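Local atomic coordinates of BH0493 protein (Bacillus halodurans C-125, PDB entry 2QEE), a protein that binds zinc and belongs to the amidohydrolase superfamily, probably acting as a uronate isomerase. Residues P34-D45 with R118-Q129. Sequence-based numbering, arbitrary orientation.
Sequences PNFGEILLWDID and REYFAKKTSEEQ
Asp45 OD1 is gripped by two nitrogens of one guanidinium: Arg118 NE donates to its syn lone pair over 2.8 Å, and Arg118 NH2 reaches the same oxygen at 2.9 Å. The oxygen lies in the guanidinium plane, held side-on by both nitrogens, with the carboxylate plane turned 65° from the guanidinium. Arg74 takes the other carboxylate oxygen, while Arg118 NH1 bonds to Gln115 OE1 and forms a salt bridge with Asp78, linking the charges to helix 73-86. Arg118 reaches across because its chain runs extended from CG to NE; its CG packs 3.6 Å from Ile44 CG2.

One helical turn on, the ring of Phe121 offers one face to the backbone entering helix 44-48: Ile44 N, buried without a polar partner, sits over its centre, and Asp43 CA makes a CH-pi contact 3.9 Å from the centroid. Asp43 is the N-cap of that helix, its OD1 accepting from Glu46 N. The contact joins the segment leading into one helix to the turn between helices 114-122 and 126-136, where Thr125 and Glu128 form a capping box.

Trp42 wedges into that turn. With CG between backbone N and carbonyl carbon (chi1 61°), its indole points NE1 at Ser126 OG, a 2.9 Å bond bent to 145°, while Gln129 CB lies over the six-membered ring and Lys124 O meets the edge, 3.4 Å from Trp42 CH2. With an alanine in place of the indole, Ser126 OG would probably lose its N-H donor and a gap would open beneath Gln129 CB. Farther back, Pro34 CB rests 4.2 Å from Ser126 CB.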
ATOM      1  N   PRO C  34     -15.366  -1.016 -36.382  1.00 21.41           N
ATOM      2  CA  PRO C  34     -16.737  -1.433 -36.563  1.00 23.27           C
ATOM      3  C   PRO C  34     -16.904  -2.292 -37.820  1.00 24.52           C
ATOM      4  O   PRO C  34     -17.798  -3.106 -37.828  1.00 24.28           O
ATOM      5  CB  PRO C  34     -17.520  -0.106 -36.642  1.00 24.94           C
ATOM      6  CG  PRO C  34     -16.510   0.938 -36.960  1.00 26.20           C
ATOM      7  CD  PRO C  34     -15.218   0.457 -36.365  1.00 21.45           C
ATOM      8  N   ASN C  35     -16.031  -2.126 -38.815  1.00 25.43           N
ATOM      9  CA  ASN C  35     -16.056  -3.007 -40.011  1.00 28.89           C
ATOM     10  C   ASN C  35     -15.726  -4.467 -39.702  1.00 31.38           C
ATOM     11  O   ASN C  35     -16.041  -5.369 -40.496  1.00 31.79           O
ATOM     12  CB  ASN C  35     -15.198  -2.463 -41.177  1.00 29.40           C
ATOM     13  CG  ASN C  35     -13.724  -2.488 -40.893  1.00 37.60           C
ATOM     14  OD1 ASN C  35     -13.316  -2.234 -39.766  1.00 29.65           O
ATOM     15  ND2 ASN C  35     -12.901  -2.766 -41.917  1.00 29.15           N
ATOM     16  N   PHE C  36     -15.138  -4.741 -38.535  1.00 28.76           N
ATOM     17  CA  PHE C  36     -14.927  -6.145 -38.135  1.00 27.56           C
ATOM     18  C   PHE C  36     -16.214  -6.814 -37.671  1.00 27.62           C
ATOM     19  O   PHE C  36     -16.221  -7.994 -37.333  1.00 31.70           O
ATOM     20  CB  PHE C  36     -13.848  -6.255 -37.045  1.00 27.06           C
ATOM     21  CG  PHE C  36     -12.450  -6.195 -37.575  1.00 28.67           C
ATOM     22  CD1 PHE C  36     -12.023  -5.139 -38.396  1.00 25.86           C
ATOM     23  CD2 PHE C  36     -11.547  -7.218 -37.282  1.00 34.65           C
ATOM     24  CE1 PHE C  36     -10.714  -5.075 -38.885  1.00 30.44           C
ATOM     25  CE2 PHE C  36     -10.222  -7.168 -37.766  1.00 35.33           C
ATOM     26  CZ  PHE C  36      -9.810  -6.080 -38.576  1.00 32.72           C
ATOM     27  N   GLY C  37     -17.280  -6.046 -37.595  1.00 26.11           N
ATOM     28  CA  GLY C  37     -18.619  -6.590 -37.245  1.00 27.03           C
ATOM     29  C   GLY C  37     -18.971  -6.854 -35.785  1.00 28.58           C
ATOM     30  O   GLY C  37     -18.620  -6.070 -34.904  1.00 29.17           O
ATOM     31  N   GLU C  38     -19.698  -7.949 -35.546  1.00 28.84           N
ATOM     32  CA  GLU C  38     -20.298  -8.283 -34.249  1.00 28.45           C
ATOM     33  C   GLU C  38     -19.334  -8.398 -33.059  1.00 25.29           C
ATOM     34  O   GLU C  38     -19.796  -8.305 -31.911  1.00 25.51           O
ATOM     35  CB  GLU C  38     -21.114  -9.593 -34.332  1.00 31.10           C
ATOM     36  CG  GLU C  38     -22.356  -9.544 -35.247  1.00 64.97           C
ATOM     37  CD  GLU C  38     -23.465  -8.598 -34.773  1.00 45.74           C
ATOM     38  OE1 GLU C  38     -24.625  -8.772 -35.218  1.00 68.31           O
ATOM     39  OE2 GLU C  38     -23.193  -7.682 -33.958  1.00 67.57           O
ATOM     40  N   ILE C  39     -18.062  -8.641 -33.319  1.00 24.45           N
ATOM     41  CA  ILE C  39     -17.077  -8.723 -32.221  1.00 24.61           C
ATOM     42  C   ILE C  39     -16.873  -7.364 -31.533  1.00 22.32           C
ATOM     43  O   ILE C  39     -16.382  -7.331 -30.405  1.00 22.69           O
ATOM     44  CB  ILE C  39     -15.658  -9.248 -32.607  1.00 22.48           C
ATOM     45  CG1 ILE C  39     -15.128  -8.589 -33.867  1.00 25.89           C
ATOM     46  CG2 ILE C  39     -15.663 -10.754 -32.746  1.00 32.15           C
ATOM     47  CD1 ILE C  39     -13.645  -8.941 -34.083  1.00 25.43           C
ATOM     48  N   LEU C  40     -17.214  -6.269 -32.206  1.00 19.88           N
ATOM     49  CA  LEU C  40     -17.355  -4.966 -31.511  1.00 20.12           C
ATOM     50  C   LEU C  40     -18.623  -4.970 -30.676  1.00 21.65           C
ATOM     51  O   LEU C  40     -19.762  -4.888 -31.218  1.00 21.93           O
ATOM     52  CB  LEU C  40     -17.358  -3.785 -32.516  1.00 21.53           C
ATOM     53  CG  LEU C  40     -17.578  -2.404 -31.867  1.00 22.85           C
ATOM     54  CD1 LEU C  40     -16.360  -2.001 -31.019  1.00 20.04           C
ATOM     55  CD2 LEU C  40     -17.776  -1.314 -32.932  1.00 20.42           C
ATOM     56  N   LEU C  41     -18.441  -5.031 -29.338  1.00 19.20           N
ATOM     57  CA  LEU C  41     -19.571  -5.066 -28.406  1.00 21.22           C
ATOM     58  C   LEU C  41     -19.986  -3.661 -28.044  1.00 20.24           C
ATOM     59  O   LEU C  41     -19.122  -2.821 -27.747  1.00 20.58           O
ATOM     60  CB  LEU C  41     -19.204  -5.819 -27.103  1.00 20.05           C
ATOM     61  CG  LEU C  41     -18.724  -7.267 -27.339  1.00 23.71           C
ATOM     62  CD1 LEU C  41     -18.415  -7.926 -26.004  1.00 19.98           C
ATOM     63  CD2 LEU C  41     -19.809  -8.122 -28.117  1.00 22.41           C
ATOM     64  N   TRP C  42     -21.288  -3.400 -28.065  1.00 19.35           N
ATOM     65  CA  TRP C  42     -21.852  -2.111 -27.652  1.00 20.25           C
ATOM     66  C   TRP C  42     -23.293  -2.186 -27.267  1.00 21.72           C
ATOM     67  O   TRP C  42     -23.995  -3.108 -27.681  1.00 22.41           O
ATOM     68  CB  TRP C  42     -21.688  -1.018 -28.694  1.00 20.11           C
ATOM     69  CG  TRP C  42     -22.338  -1.213 -30.077  1.00 22.33           C
ATOM     70  CD1 TRP C  42     -21.858  -1.961 -31.111  1.00 23.65           C
ATOM     71  CD2 TRP C  42     -23.507  -0.542 -30.570  1.00 20.06           C
ATOM     72  NE1 TRP C  42     -22.698  -1.832 -32.237  1.00 22.31           N
ATOM     73  CE2 TRP C  42     -23.721  -0.979 -31.916  1.00 20.81           C
ATOM     74  CE3 TRP C  42     -24.415   0.364 -30.004  1.00 20.47           C
ATOM     75  CZ2 TRP C  42     -24.781  -0.496 -32.702  1.00 22.45           C
ATOM     76  CZ3 TRP C  42     -25.518   0.813 -30.777  1.00 23.44           C
ATOM     77  CH2 TRP C  42     -25.678   0.377 -32.120  1.00 24.35           C
ATOM     78  N   ASP C  43     -23.703  -1.180 -26.492  1.00 18.33           N
ATOM     79  CA  ASP C  43     -25.044  -0.925 -25.944  1.00 18.05           C
ATOM     80  C   ASP C  43     -25.203  -1.190 -24.478  1.00 19.05           C
ATOM     81  O   ASP C  43     -24.328  -1.815 -23.865  1.00 18.99           O
ATOM     82  CB  ASP C  43     -26.216  -1.524 -26.772  1.00 17.47           C
ATOM     83  CG  ASP C  43     -26.481  -3.000 -26.499  1.00 29.53           C
ATOM     84  OD1 ASP C  43     -26.084  -3.594 -25.460  1.00 19.73           O
ATOM     85  OD2 ASP C  43     -27.137  -3.602 -27.385  1.00 24.14           O
ATOM     86  N   ILE C  44     -26.322  -0.747 -23.924  1.00 19.01           N
ATOM     87  CA  ILE C  44     -26.551  -0.834 -22.445  1.00 18.28           C
ATOM     88  C   ILE C  44     -26.597  -2.273 -21.910  1.00 19.51           C
ATOM     89  O   ILE C  44     -26.179  -2.537 -20.764  1.00 19.23           O
ATOM     90  CB  ILE C  44     -27.779  -0.021 -22.025  1.00 17.79           C
ATOM     91  CG1 ILE C  44     -27.991   0.042 -20.508  1.00 21.30           C
ATOM     92  CG2 ILE C  44     -29.069  -0.608 -22.728  1.00 17.54           C
ATOM     93  CD1 ILE C  44     -26.806   0.615 -19.677  1.00 22.77           C
ATOM     94  N   ASP C  45     -27.178  -3.206 -22.669  1.00 20.10           N
ATOM     95  CA  ASP C  45     -27.154  -4.600 -22.258  1.00 19.56           C
ATOM     96  C   ASP C  45     -25.748  -5.171 -22.187  1.00 17.22           C
ATOM     97  O   ASP C  45     -25.449  -5.946 -21.270  1.00 18.90           O
ATOM     98  CB  ASP C  45     -28.007  -5.438 -23.224  1.00 20.24           C
ATOM     99  CG  ASP C  45     -29.502  -5.215 -23.025  1.00 27.33           C
ATOM    100  OD1 ASP C  45     -29.931  -4.635 -22.014  1.00 25.81           O
ATOM    101  OD2 ASP C  45     -30.274  -5.654 -23.890  1.00 36.40           O
ATOM    102  N   ARG C 118     -32.592   1.379 -23.775  1.00 21.78           N
ATOM    103  CA  ARG C 118     -32.404   0.408 -24.819  1.00 23.01           C
ATOM    104  C   ARG C 118     -32.873   0.976 -26.149  1.00 23.10           C
ATOM    105  O   ARG C 118     -32.230   0.733 -27.175  1.00 22.48           O
ATOM    106  CB  ARG C 118     -33.147  -0.882 -24.486  1.00 23.08           C
ATOM    107  CG  ARG C 118     -32.463  -1.723 -23.408  1.00 19.97           C
ATOM    108  CD  ARG C 118     -33.376  -2.811 -22.830  1.00 25.12           C
ATOM    109  NE  ARG C 118     -32.568  -3.706 -21.977  1.00 23.17           N
ATOM    110  CZ  ARG C 118     -33.017  -4.353 -20.901  1.00 25.22           C
ATOM    111  NH1 ARG C 118     -34.295  -4.274 -20.535  1.00 24.26           N
ATOM    112  NH2 ARG C 118     -32.171  -5.120 -20.209  1.00 22.62           N
ATOM    113  N   GLU C 119     -33.949   1.758 -26.116  1.00 24.71           N
ATOM    114  CA  GLU C 119     -34.480   2.373 -27.369  1.00 26.44           C
ATOM    115  C   GLU C 119     -33.450   3.232 -28.103  1.00 28.03           C
ATOM    116  O   GLU C 119     -33.426   3.270 -29.326  1.00 28.79           O
ATOM    117  CB  GLU C 119     -35.752   3.186 -27.112  1.00 25.74           C
ATOM    118  CG  GLU C 119     -36.968   2.380 -26.616  1.00 45.39           C
ATOM    119  CD  GLU C 119     -38.146   3.262 -26.141  1.00 28.25           C
ATOM    120  OE1 GLU C 119     -39.121   2.691 -25.601  1.00 45.97           O
ATOM    121  OE2 GLU C 119     -38.104   4.504 -26.297  1.00 45.47           O
ATOM    122  N   TYR C 120     -32.581   3.909 -27.348  1.00 25.75           N
ATOM    123  CA  TYR C 120     -31.555   4.742 -27.914  1.00 23.71           C
ATOM    124  C   TYR C 120     -30.668   3.951 -28.851  1.00 22.87           C
ATOM    125  O   TYR C 120     -30.321   4.403 -29.948  1.00 23.60           O
ATOM    126  CB  TYR C 120     -30.725   5.394 -26.776  1.00 23.17           C
ATOM    127  CG  TYR C 120     -29.488   6.152 -27.253  1.00 20.21           C
ATOM    128  CD1 TYR C 120     -29.516   7.525 -27.488  1.00 19.13           C
ATOM    129  CD2 TYR C 120     -28.287   5.481 -27.467  1.00 23.28           C
ATOM    130  CE1 TYR C 120     -28.345   8.205 -27.950  1.00 21.62           C
ATOM    131  CE2 TYR C 120     -27.150   6.130 -27.916  1.00 22.85           C
ATOM    132  CZ  TYR C 120     -27.186   7.496 -28.130  1.00 21.12           C
ATOM    133  OH  TYR C 120     -26.024   8.071 -28.584  1.00 23.76           O
ATOM    134  N   PHE C 121     -30.273   2.764 -28.420  1.00 23.80           N
ATOM    135  CA  PHE C 121     -29.254   1.993 -29.154  1.00 24.75           C
ATOM    136  C   PHE C 121     -29.858   1.225 -30.342  1.00 26.35           C
ATOM    137  O   PHE C 121     -29.157   0.968 -31.327  1.00 26.50           O
ATOM    138  CB  PHE C 121     -28.542   0.995 -28.215  1.00 24.70           C
ATOM    139  CG  PHE C 121     -27.902   1.649 -27.007  1.00 20.47           C
ATOM    140  CD1 PHE C 121     -26.565   2.062 -27.043  1.00 23.43           C
ATOM    141  CD2 PHE C 121     -28.633   1.846 -25.842  1.00 25.19           C
ATOM    142  CE1 PHE C 121     -25.975   2.674 -25.924  1.00 24.70           C
ATOM    143  CE2 PHE C 121     -28.052   2.460 -24.714  1.00 22.71           C
ATOM    144  CZ  PHE C 121     -26.736   2.858 -24.739  1.00 22.45           C
ATOM    145  N   ALA C 122     -31.135   0.875 -30.201  1.00 28.36           N
ATOM    146  CA  ALA C 122     -31.902   0.117 -31.203  1.00 32.63           C
ATOM    147  C   ALA C 122     -31.953   0.884 -32.505  1.00 36.58           C
ATOM    148  O   ALA C 122     -32.018   0.277 -33.579  1.00 38.86           O
ATOM    149  CB  ALA C 122     -33.316  -0.156 -30.712  1.00 31.84           C
ATOM    150  N   LYS C 123     -31.877   2.211 -32.417  1.00 37.98           N
ATOM    151  CA  LYS C 123     -31.954   3.046 -33.615  1.00 39.72           C
ATOM    152  C   LYS C 123     -30.640   3.512 -34.236  1.00 38.80           C
ATOM    153  O   LYS C 123     -30.641   4.474 -35.010  1.00 40.68           O
ATOM    154  CB  LYS C 123     -32.919   4.228 -33.430  1.00 40.94           C
ATOM    155  CG  LYS C 123     -32.857   4.984 -32.145  1.00 62.77           C
ATOM    156  CD  LYS C 123     -34.283   5.232 -31.705  1.00 47.05           C
ATOM    157  CE  LYS C 123     -34.490   6.656 -31.232  1.00 63.84           C
ATOM    158  NZ  LYS C 123     -35.754   6.759 -30.429  1.00 54.92           N
ATOM    159  N   LYS C 124     -29.535   2.825 -33.949  1.00 34.99           N
ATOM    160  CA  LYS C 124     -28.233   3.268 -34.463  1.00 31.29           C
ATOM    161  C   LYS C 124     -27.475   2.132 -35.125  1.00 28.29           C
ATOM    162  O   LYS C 124     -27.673   0.978 -34.760  1.00 29.26           O
ATOM    163  CB  LYS C 124     -27.363   3.815 -33.300  1.00 30.86           C
ATOM    164  CG  LYS C 124     -27.977   4.956 -32.526  1.00 40.66           C
ATOM    165  CD  LYS C 124     -26.974   5.567 -31.559  1.00 31.14           C
ATOM    166  CE  LYS C 124     -25.971   6.462 -32.315  1.00 34.84           C
ATOM    167  NZ  LYS C 124     -25.360   7.419 -31.349  1.00 24.91           N
ATOM    168  N   THR C 125     -26.564   2.456 -36.040  1.00 25.83           N
ATOM    169  CA  THR C 125     -25.588   1.482 -36.505  1.00 25.40           C
ATOM    170  C   THR C 125     -24.336   1.521 -35.637  1.00 26.93           C
ATOM    171  O   THR C 125     -24.105   2.493 -34.914  1.00 26.98           O
ATOM    172  CB  THR C 125     -25.088   1.762 -37.916  1.00 26.66           C
ATOM    173  OG1 THR C 125     -24.352   3.003 -37.943  1.00 26.94           O
ATOM    174  CG2 THR C 125     -26.256   1.794 -38.930  1.00 27.96           C
ATOM    175  N   SER C 126     -23.528   0.482 -35.765  1.00 27.74           N
ATOM    176  CA  SER C 126     -22.211   0.388 -35.120  1.00 27.13           C
ATOM    177  C   SER C 126     -21.340   1.590 -35.473  1.00 28.12           C
ATOM    178  O   SER C 126     -20.756   2.233 -34.583  1.00 27.35           O
ATOM    179  CB  SER C 126     -21.529  -0.895 -35.597  1.00 26.77           C
ATOM    180  OG  SER C 126     -22.271  -2.009 -35.124  1.00 41.52           O
ATOM    181  N   GLU C 127     -21.277   1.905 -36.774  1.00 26.70           N
ATOM    182  CA  GLU C 127     -20.440   2.988 -37.290  1.00 25.81           C
ATOM    183  C   GLU C 127     -20.877   4.318 -36.656  1.00 24.21           C
ATOM    184  O   GLU C 127     -20.027   5.133 -36.225  1.00 25.64           O
ATOM    185  CB  GLU C 127     -20.512   3.048 -38.821  1.00 24.84           C
ATOM    186  CG  GLU C 127     -19.709   1.951 -39.527  1.00 29.96           C
ATOM    187  CD  GLU C 127     -20.402   0.604 -39.531  1.00 30.95           C
ATOM    188  OE1 GLU C 127     -21.600   0.512 -39.154  1.00 31.60           O
ATOM    189  OE2 GLU C 127     -19.734  -0.392 -39.916  1.00 39.38           O
ATOM    190  N   GLU C 128     -22.181   4.526 -36.560  1.00 21.24           N
ATOM    191  CA  GLU C 128     -22.718   5.754 -35.923  1.00 21.75           C
ATOM    192  C   GLU C 128     -22.346   5.808 -34.439  1.00 22.62           C
ATOM    193  O   GLU C 128     -21.982   6.882 -33.937  1.00 23.12           O
ATOM    194  CB  GLU C 128     -24.230   5.810 -36.039  1.00 22.91           C
ATOM    195  CG  GLU C 128     -24.682   6.079 -37.464  1.00 33.82           C
ATOM    196  CD  GLU C 128     -26.182   5.988 -37.651  1.00 34.51           C
ATOM    197  OE1 GLU C 128     -26.888   5.257 -36.908  1.00 31.96           O
ATOM    198  OE2 GLU C 128     -26.660   6.669 -38.589  1.00 41.97           O
ATOM    199  N   GLN C 129     -22.462   4.669 -33.754  1.00 23.75           N
ATOM    200  CA  GLN C 129     -22.191   4.644 -32.301  1.00 20.71           C
ATOM    201  C   GLN C 129     -20.724   4.888 -32.044  1.00 21.24           C
ATOM    202  O   GLN C 129     -20.359   5.577 -31.064  1.00 23.33           O
ATOM    203  CB  GLN C 129     -22.697   3.360 -31.609  1.00 22.26           C
ATOM    204  CG  GLN C 129     -22.557   3.372 -30.052  1.00 24.05           C
ATOM    205  CD  GLN C 129     -23.437   4.432 -29.344  1.00 22.77           C
ATOM    206  OE1 GLN C 129     -23.920   5.394 -29.969  1.00 27.16           O
ATOM    207  NE2 GLN C 129     -23.631   4.263 -28.016  1.00 23.97           N
TER